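TRAP dicarboxylate transporter-DctP subunit (Desulfovibrio desulfuricans subsp. desulfuricans, PDB 4NHB) binds sn-glycerol-3-phosphate and, as the periplasmic solute-binding protein of a TRAP transporter, probably delivers such solutes to the membrane components. Local coordinates at residues 37-42 / 66-71; 105-110 / 234-239. All coordinates share one frame; numbering follows the deposited sequence.

Contact 1 (37-42 / 66-71); sequences KPEGEP and VFPNSQ. With G3P (sn-glycerol-3-phosphate), chain P.
Lys37, Pro38 and Glu39 meet Pro68 and Asn69 in a loop-to-loop contact at the ends of two neighbouring parallel strands, 30-34 and 63-67, of the periplasmic-binding-protein fold. Each loop turns sharply: a type II turn runs from Pro38 to Glu41, and a type I' turn from Pro68 to Gln71. The CA atoms of Lys37 and Asn69 come within 4.2 Å, and Asn69 N reaches Lys37 O at 2.7 Å; the N-H...O angle of 118° makes this a weak, bent hydrogen bond. Lys37 O also receives a weak bond from Thr44 of helix 42-57, while Pro68 CB packs 3.2 Å from Lys37 O. On the solvent-facing side, Glu39 OE2 lies 3.8 Å from Pro68 CG, but its hydrogen-bond partner is His48. The Asn69 side chain crosses that of Pro38 at a slant, OD1 lying 3.9 Å from Pro38 N. Lys37 itself turns from the other loop toward the ligand: its chain bends at chi2 (-61°), then runs extended to the phosphate. Its ammonium group also forms a salt bridge with Asp215 and a cation-pi contact with Phe194. The hydrogen bond from Lys37 NZ to G3P O4P measures 2.7 Å.

Contact 2 (105-110 / 234-239); sequences MLETPM and ILVIHS. With G3P (sn-glycerol-3-phosphate), chain P.
Glu107 reaches from the loop before helix 115-122 to strand 235-243 and the ligand in a wholly buried contact. Its CB rests against Ile234 CG2 at 3.8 Å, and CG lies 3.4 Å from Leu235 O. With chi2 at -179° the chain is extended beyond CG, which carries the carboxylate past Leu235 to G3P, CD lying beside G3P O1. Ile237 N donates to the anti lone pair of OE2 (2.9 Å, N-H...O angle 151°). The G3P O1 hydroxyl donates to the same oxygen at 2.7 Å. Val236 CG1 also presses on OE2, at 3.2 Å. The other oxygen, OE1, approaches G3P C1 and is held by Tyr178 and Thr94. Farther along the loop, Pro109 CG and Ile234 CG1 pack 3.9 Å apart, the two side chains running in the same direction. Two waters link the backbones: one donates to both Leu106 O and Leu235 O, the other bridges Thr108 O and Leu235 N. His238 NE2 binds G3P O2 at 2.7 Å and makes a weak bond to O1, while Glu43 holds ND1. Partners on both oxygens limit rotation of the Glu107 carboxylate, and the direction of the O1 bond implies that OE2 reads the ligand's terminal hydroxyl as a donor.

How the contacts relate
Contact 1 closes before contact 2 opens along the chain, and their centres lie about 19 Å apart. Their nearest atoms are about 4 Å from each other without touching, because the side chains of Lys37 and His238 approach around the same ligand. Both contacts reach the mixed sheet: strands 30-34 and 63-67 pair in parallel, and strand 89-92 joins 30-34 to strand 235-243, which runs antiparallel to it. Glu43 of helix 42-57 connects them further, touching Lys37 and bonding His238. Contact 1 supplies a lysine donor to the phosphate end of G3P, and contact 2 meets the hydroxyls of the glycerol part; Arg151, Arg171 and Thr94 supply further bonds.

Contact 1 (37-42 / 66-71)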
# COMPACT_ATOMS: atom_id res chain seq x y z
N LYS A 37 -3.13 7.79 5.44
CA LYS A 37 -2.47 7.23 6.62
C LYS A 37 -2.10 8.28 7.67
O LYS A 37 -1.97 9.48 7.37
CB LYS A 37 -1.22 6.39 6.24
CG LYS A 37 -1.46 5.20 5.32
CD LYS A 37 -2.43 4.15 5.95
CE LYS A 37 -2.70 3.00 4.97
NZ LYS A 37 -3.42 1.85 5.63
N PRO A 38 -2.00 7.87 8.93
CA PRO A 38 -1.59 8.81 9.96
C PRO A 38 -0.08 9.19 9.89
O PRO A 38 0.74 8.59 9.18
CB PRO A 38 -1.93 8.08 11.26
CG PRO A 38 -1.84 6.69 10.89
CD PRO A 38 -2.30 6.54 9.48
N GLU A 39 0.26 10.23 10.63
CA GLU A 39 1.65 10.64 10.81
C GLU A 39 2.42 9.47 11.40
O GLU A 39 1.86 8.67 12.12
CB GLU A 39 1.73 11.84 11.74
CG GLU A 39 1.13 13.08 11.14
CD GLU A 39 2.01 13.69 10.07
OE1 GLU A 39 3.22 13.38 10.06
OE2 GLU A 39 1.50 14.44 9.22
N GLY A 40 3.70 9.37 11.01
CA GLY A 40 4.62 8.34 11.46
C GLY A 40 4.44 7.02 10.74
O GLY A 40 5.09 6.06 11.07
N GLU A 41 3.53 6.97 9.77
CA GLU A 41 3.30 5.74 9.00
C GLU A 41 4.05 5.91 7.67
O GLU A 41 4.15 7.03 7.16
CB GLU A 41 1.79 5.53 8.81
CG GLU A 41 1.33 4.08 8.57
CD GLU A 41 1.20 3.74 7.09
OE1 GLU A 41 0.58 2.69 6.76
OE2 GLU A 41 1.78 4.47 6.26
N PRO A 42 4.61 4.81 7.12
CA PRO A 42 5.49 5.01 5.96
C PRO A 42 4.93 5.80 4.80
O PRO A 42 5.72 6.56 4.25
CB PRO A 42 5.87 3.59 5.54
CG PRO A 42 5.73 2.76 6.83
CD PRO A 42 4.61 3.43 7.62
N VAL A 66 0.74 18.67 2.53
CA VAL A 66 0.44 17.28 2.74
C VAL A 66 -0.79 17.14 3.60
O VAL A 66 -0.86 17.71 4.69
CB VAL A 66 1.62 16.57 3.41
CG1 VAL A 66 1.22 15.16 3.81
CG2 VAL A 66 2.81 16.59 2.46
N PHE A 67 -1.79 16.43 3.08
CA PHE A 67 -3.03 16.15 3.81
C PHE A 67 -3.24 14.67 4.08
O PHE A 67 -3.94 13.98 3.33
CB PHE A 67 -4.22 16.65 3.00
CG PHE A 67 -4.18 18.15 2.71
CD1 PHE A 67 -3.50 18.64 1.60
CD2 PHE A 67 -4.82 19.05 3.55
CE1 PHE A 67 -3.46 19.97 1.35
CE2 PHE A 67 -4.80 20.38 3.29
CZ PHE A 67 -4.13 20.86 2.21
N PRO A 68 -2.62 14.15 5.14
CA PRO A 68 -2.70 12.71 5.37
C PRO A 68 -3.97 12.27 6.07
O PRO A 68 -4.86 13.07 6.34
CB PRO A 68 -1.54 12.47 6.35
CG PRO A 68 -1.54 13.67 7.14
CD PRO A 68 -1.99 14.82 6.27
N ASN A 69 -4.02 10.98 6.38
CA ASN A 69 -5.07 10.44 7.24
C ASN A 69 -6.50 10.78 6.73
O ASN A 69 -7.41 11.13 7.50
CB ASN A 69 -4.82 10.92 8.67
CG ASN A 69 -5.48 10.03 9.69
OD1 ASN A 69 -5.76 8.85 9.42
ND2 ASN A 69 -5.79 10.59 10.85
N SER A 70 -6.68 10.70 5.41
CA SER A 70 -7.95 10.98 4.79
C SER A 70 -8.52 12.38 5.12
O SER A 70 -9.70 12.62 5.00
CB SER A 70 -8.95 9.87 5.16
OG SER A 70 -8.56 8.65 4.55
N GLN A 71 -7.65 13.32 5.47
CA GLN A 71 -8.06 14.73 5.66
C GLN A 71 -8.79 15.37 4.48
O GLN A 71 -9.61 16.27 4.69
CB GLN A 71 -6.88 15.60 6.03
CG GLN A 71 -6.56 15.59 7.51
CD GLN A 71 -5.23 16.25 7.80
OE1 GLN A 71 -4.81 17.18 7.11
NE2 GLN A 71 -4.55 15.75 8.83
O1 G3P P . -2.73 -0.84 -1.15
C1 G3P P . -3.97 -1.19 -0.63
C2 G3P P . -3.97 -1.06 0.89
O2 G3P P . -3.66 0.26 1.24
C3 G3P P . -5.35 -1.43 1.45
O1P G3P P . -5.21 -1.89 2.75
O4P G3P P . -4.46 0.19 3.79
O2P G3P P . -6.95 -0.31 3.69
O3P G3P P . -5.50 -1.58 5.27
P G3P P . -5.56 -0.83 3.94

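Contact 2 (105-110 / 234-239)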
# COMPACT_ATOMS: atom_id res chain seq x y z
N MET A 105 -1.92 -6.12 -9.14
CA MET A 105 -0.78 -7.02 -9.08
C MET A 105 0.45 -6.47 -8.35
O MET A 105 1.36 -7.24 -8.06
CB MET A 105 -0.42 -7.51 -10.48
CG MET A 105 -1.57 -8.30 -11.12
SD MET A 105 -1.11 -9.23 -12.61
CE MET A 105 -0.41 -10.67 -11.88
N LEU A 106 0.45 -5.17 -8.03
CA LEU A 106 1.46 -4.58 -7.14
C LEU A 106 1.46 -5.33 -5.80
O LEU A 106 2.49 -5.41 -5.14
CB LEU A 106 1.20 -3.08 -6.92
CG LEU A 106 1.48 -2.16 -8.15
CD1 LEU A 106 0.90 -0.73 -8.02
CD2 LEU A 106 2.94 -2.05 -8.42
N GLU A 107 0.30 -5.86 -5.41
CA GLU A 107 0.14 -6.60 -4.15
C GLU A 107 -0.27 -8.08 -4.34
O GLU A 107 -0.99 -8.64 -3.54
CB GLU A 107 -0.85 -5.84 -3.24
CG GLU A 107 -0.34 -4.47 -2.85
CD GLU A 107 -1.25 -3.67 -1.92
OE1 GLU A 107 -2.46 -3.98 -1.83
OE2 GLU A 107 -0.73 -2.71 -1.29
N THR A 108 0.24 -8.71 -5.41
CA THR A 108 0.01 -10.14 -5.70
C THR A 108 0.35 -10.97 -4.49
O THR A 108 1.49 -10.91 -3.98
CB THR A 108 0.91 -10.60 -6.88
OG1 THR A 108 0.59 -9.86 -8.05
CG2 THR A 108 0.77 -12.10 -7.18
N PRO A 109 -0.63 -11.72 -3.97
CA PRO A 109 -0.31 -12.48 -2.77
C PRO A 109 0.77 -13.52 -3.03
O PRO A 109 0.80 -14.08 -4.11
CB PRO A 109 -1.65 -13.13 -2.40
CG PRO A 109 -2.69 -12.21 -2.97
CD PRO A 109 -2.08 -11.69 -4.24
N MET A 110 1.64 -13.74 -2.07
CA MET A 110 2.65 -14.80 -2.19
C MET A 110 3.63 -14.60 -3.33
O MET A 110 4.17 -15.57 -3.85
CB MET A 110 1.95 -16.15 -2.43
CG MET A 110 0.86 -16.46 -1.45
SD MET A 110 1.49 -16.36 0.22
CE MET A 110 3.11 -17.13 0.07
N ILE A 234 0.54 -10.81 1.86
CA ILE A 234 0.63 -9.69 0.92
C ILE A 234 1.61 -8.62 1.45
O ILE A 234 1.62 -8.36 2.65
CB ILE A 234 -0.70 -9.02 0.75
CG1 ILE A 234 -1.65 -9.91 -0.05
CG2 ILE A 234 -0.54 -7.66 0.04
CD1 ILE A 234 -3.05 -9.48 0.01
N LEU A 235 2.37 -8.02 0.56
CA LEU A 235 3.21 -6.85 0.88
C LEU A 235 2.50 -5.62 0.36
O LEU A 235 2.25 -5.50 -0.82
CB LEU A 235 4.58 -7.00 0.22
CG LEU A 235 5.44 -5.74 0.16
CD1 LEU A 235 5.77 -5.21 1.58
CD2 LEU A 235 6.71 -6.02 -0.63
N VAL A 236 2.12 -4.71 1.25
CA VAL A 236 1.50 -3.50 0.82
C VAL A 236 2.50 -2.59 0.12
O VAL A 236 3.57 -2.29 0.63
CB VAL A 236 0.78 -2.76 2.00
CG1 VAL A 236 0.09 -1.45 1.56
CG2 VAL A 236 -0.23 -3.68 2.66
N ILE A 237 2.12 -2.16 -1.08
CA ILE A 237 2.92 -1.25 -1.91
C ILE A 237 2.06 -0.03 -2.25
O ILE A 237 0.97 -0.17 -2.80
CB ILE A 237 3.32 -1.93 -3.22
CG1 ILE A 237 4.26 -3.13 -2.95
CG2 ILE A 237 3.97 -0.93 -4.18
CD1 ILE A 237 5.67 -2.75 -2.45
N HIS A 238 2.53 1.17 -1.90
CA HIS A 238 1.87 2.40 -2.35
C HIS A 238 2.72 3.22 -3.31
O HIS A 238 3.89 2.91 -3.55
CB HIS A 238 1.48 3.23 -1.14
CG HIS A 238 0.24 2.75 -0.46
ND1 HIS A 238 -0.52 3.58 0.33
CD2 HIS A 238 -0.37 1.54 -0.45
CE1 HIS A 238 -1.55 2.90 0.81
NE2 HIS A 238 -1.48 1.66 0.36
N SER A 239 2.14 4.28 -3.86
CA SER A 239 2.83 5.18 -4.80
C SER A 239 2.41 6.59 -4.58
O SER A 239 1.34 6.86 -4.04
CB SER A 239 2.52 4.85 -6.26
OG SER A 239 2.75 3.50 -6.50
O1 G3P P . -2.73 -0.84 -1.15
C1 G3P P . -3.97 -1.19 -0.63
C2 G3P P . -3.97 -1.06 0.89
O2 G3P P . -3.66 0.26 1.24
C3 G3P P . -5.35 -1.43 1.45
O1P G3P P . -5.21 -1.89 2.75
O4P G3P P . -4.46 0.19 3.79
O2P G3P P . -6.95 -0.31 3.69
O3P G3P P . -5.50 -1.58 5.27
P G3P P . -5.56 -0.83 3.94
O HOH W 1 3.51 -6.59 -3.08
O HOH W 2 2.47 -9.11 -2.31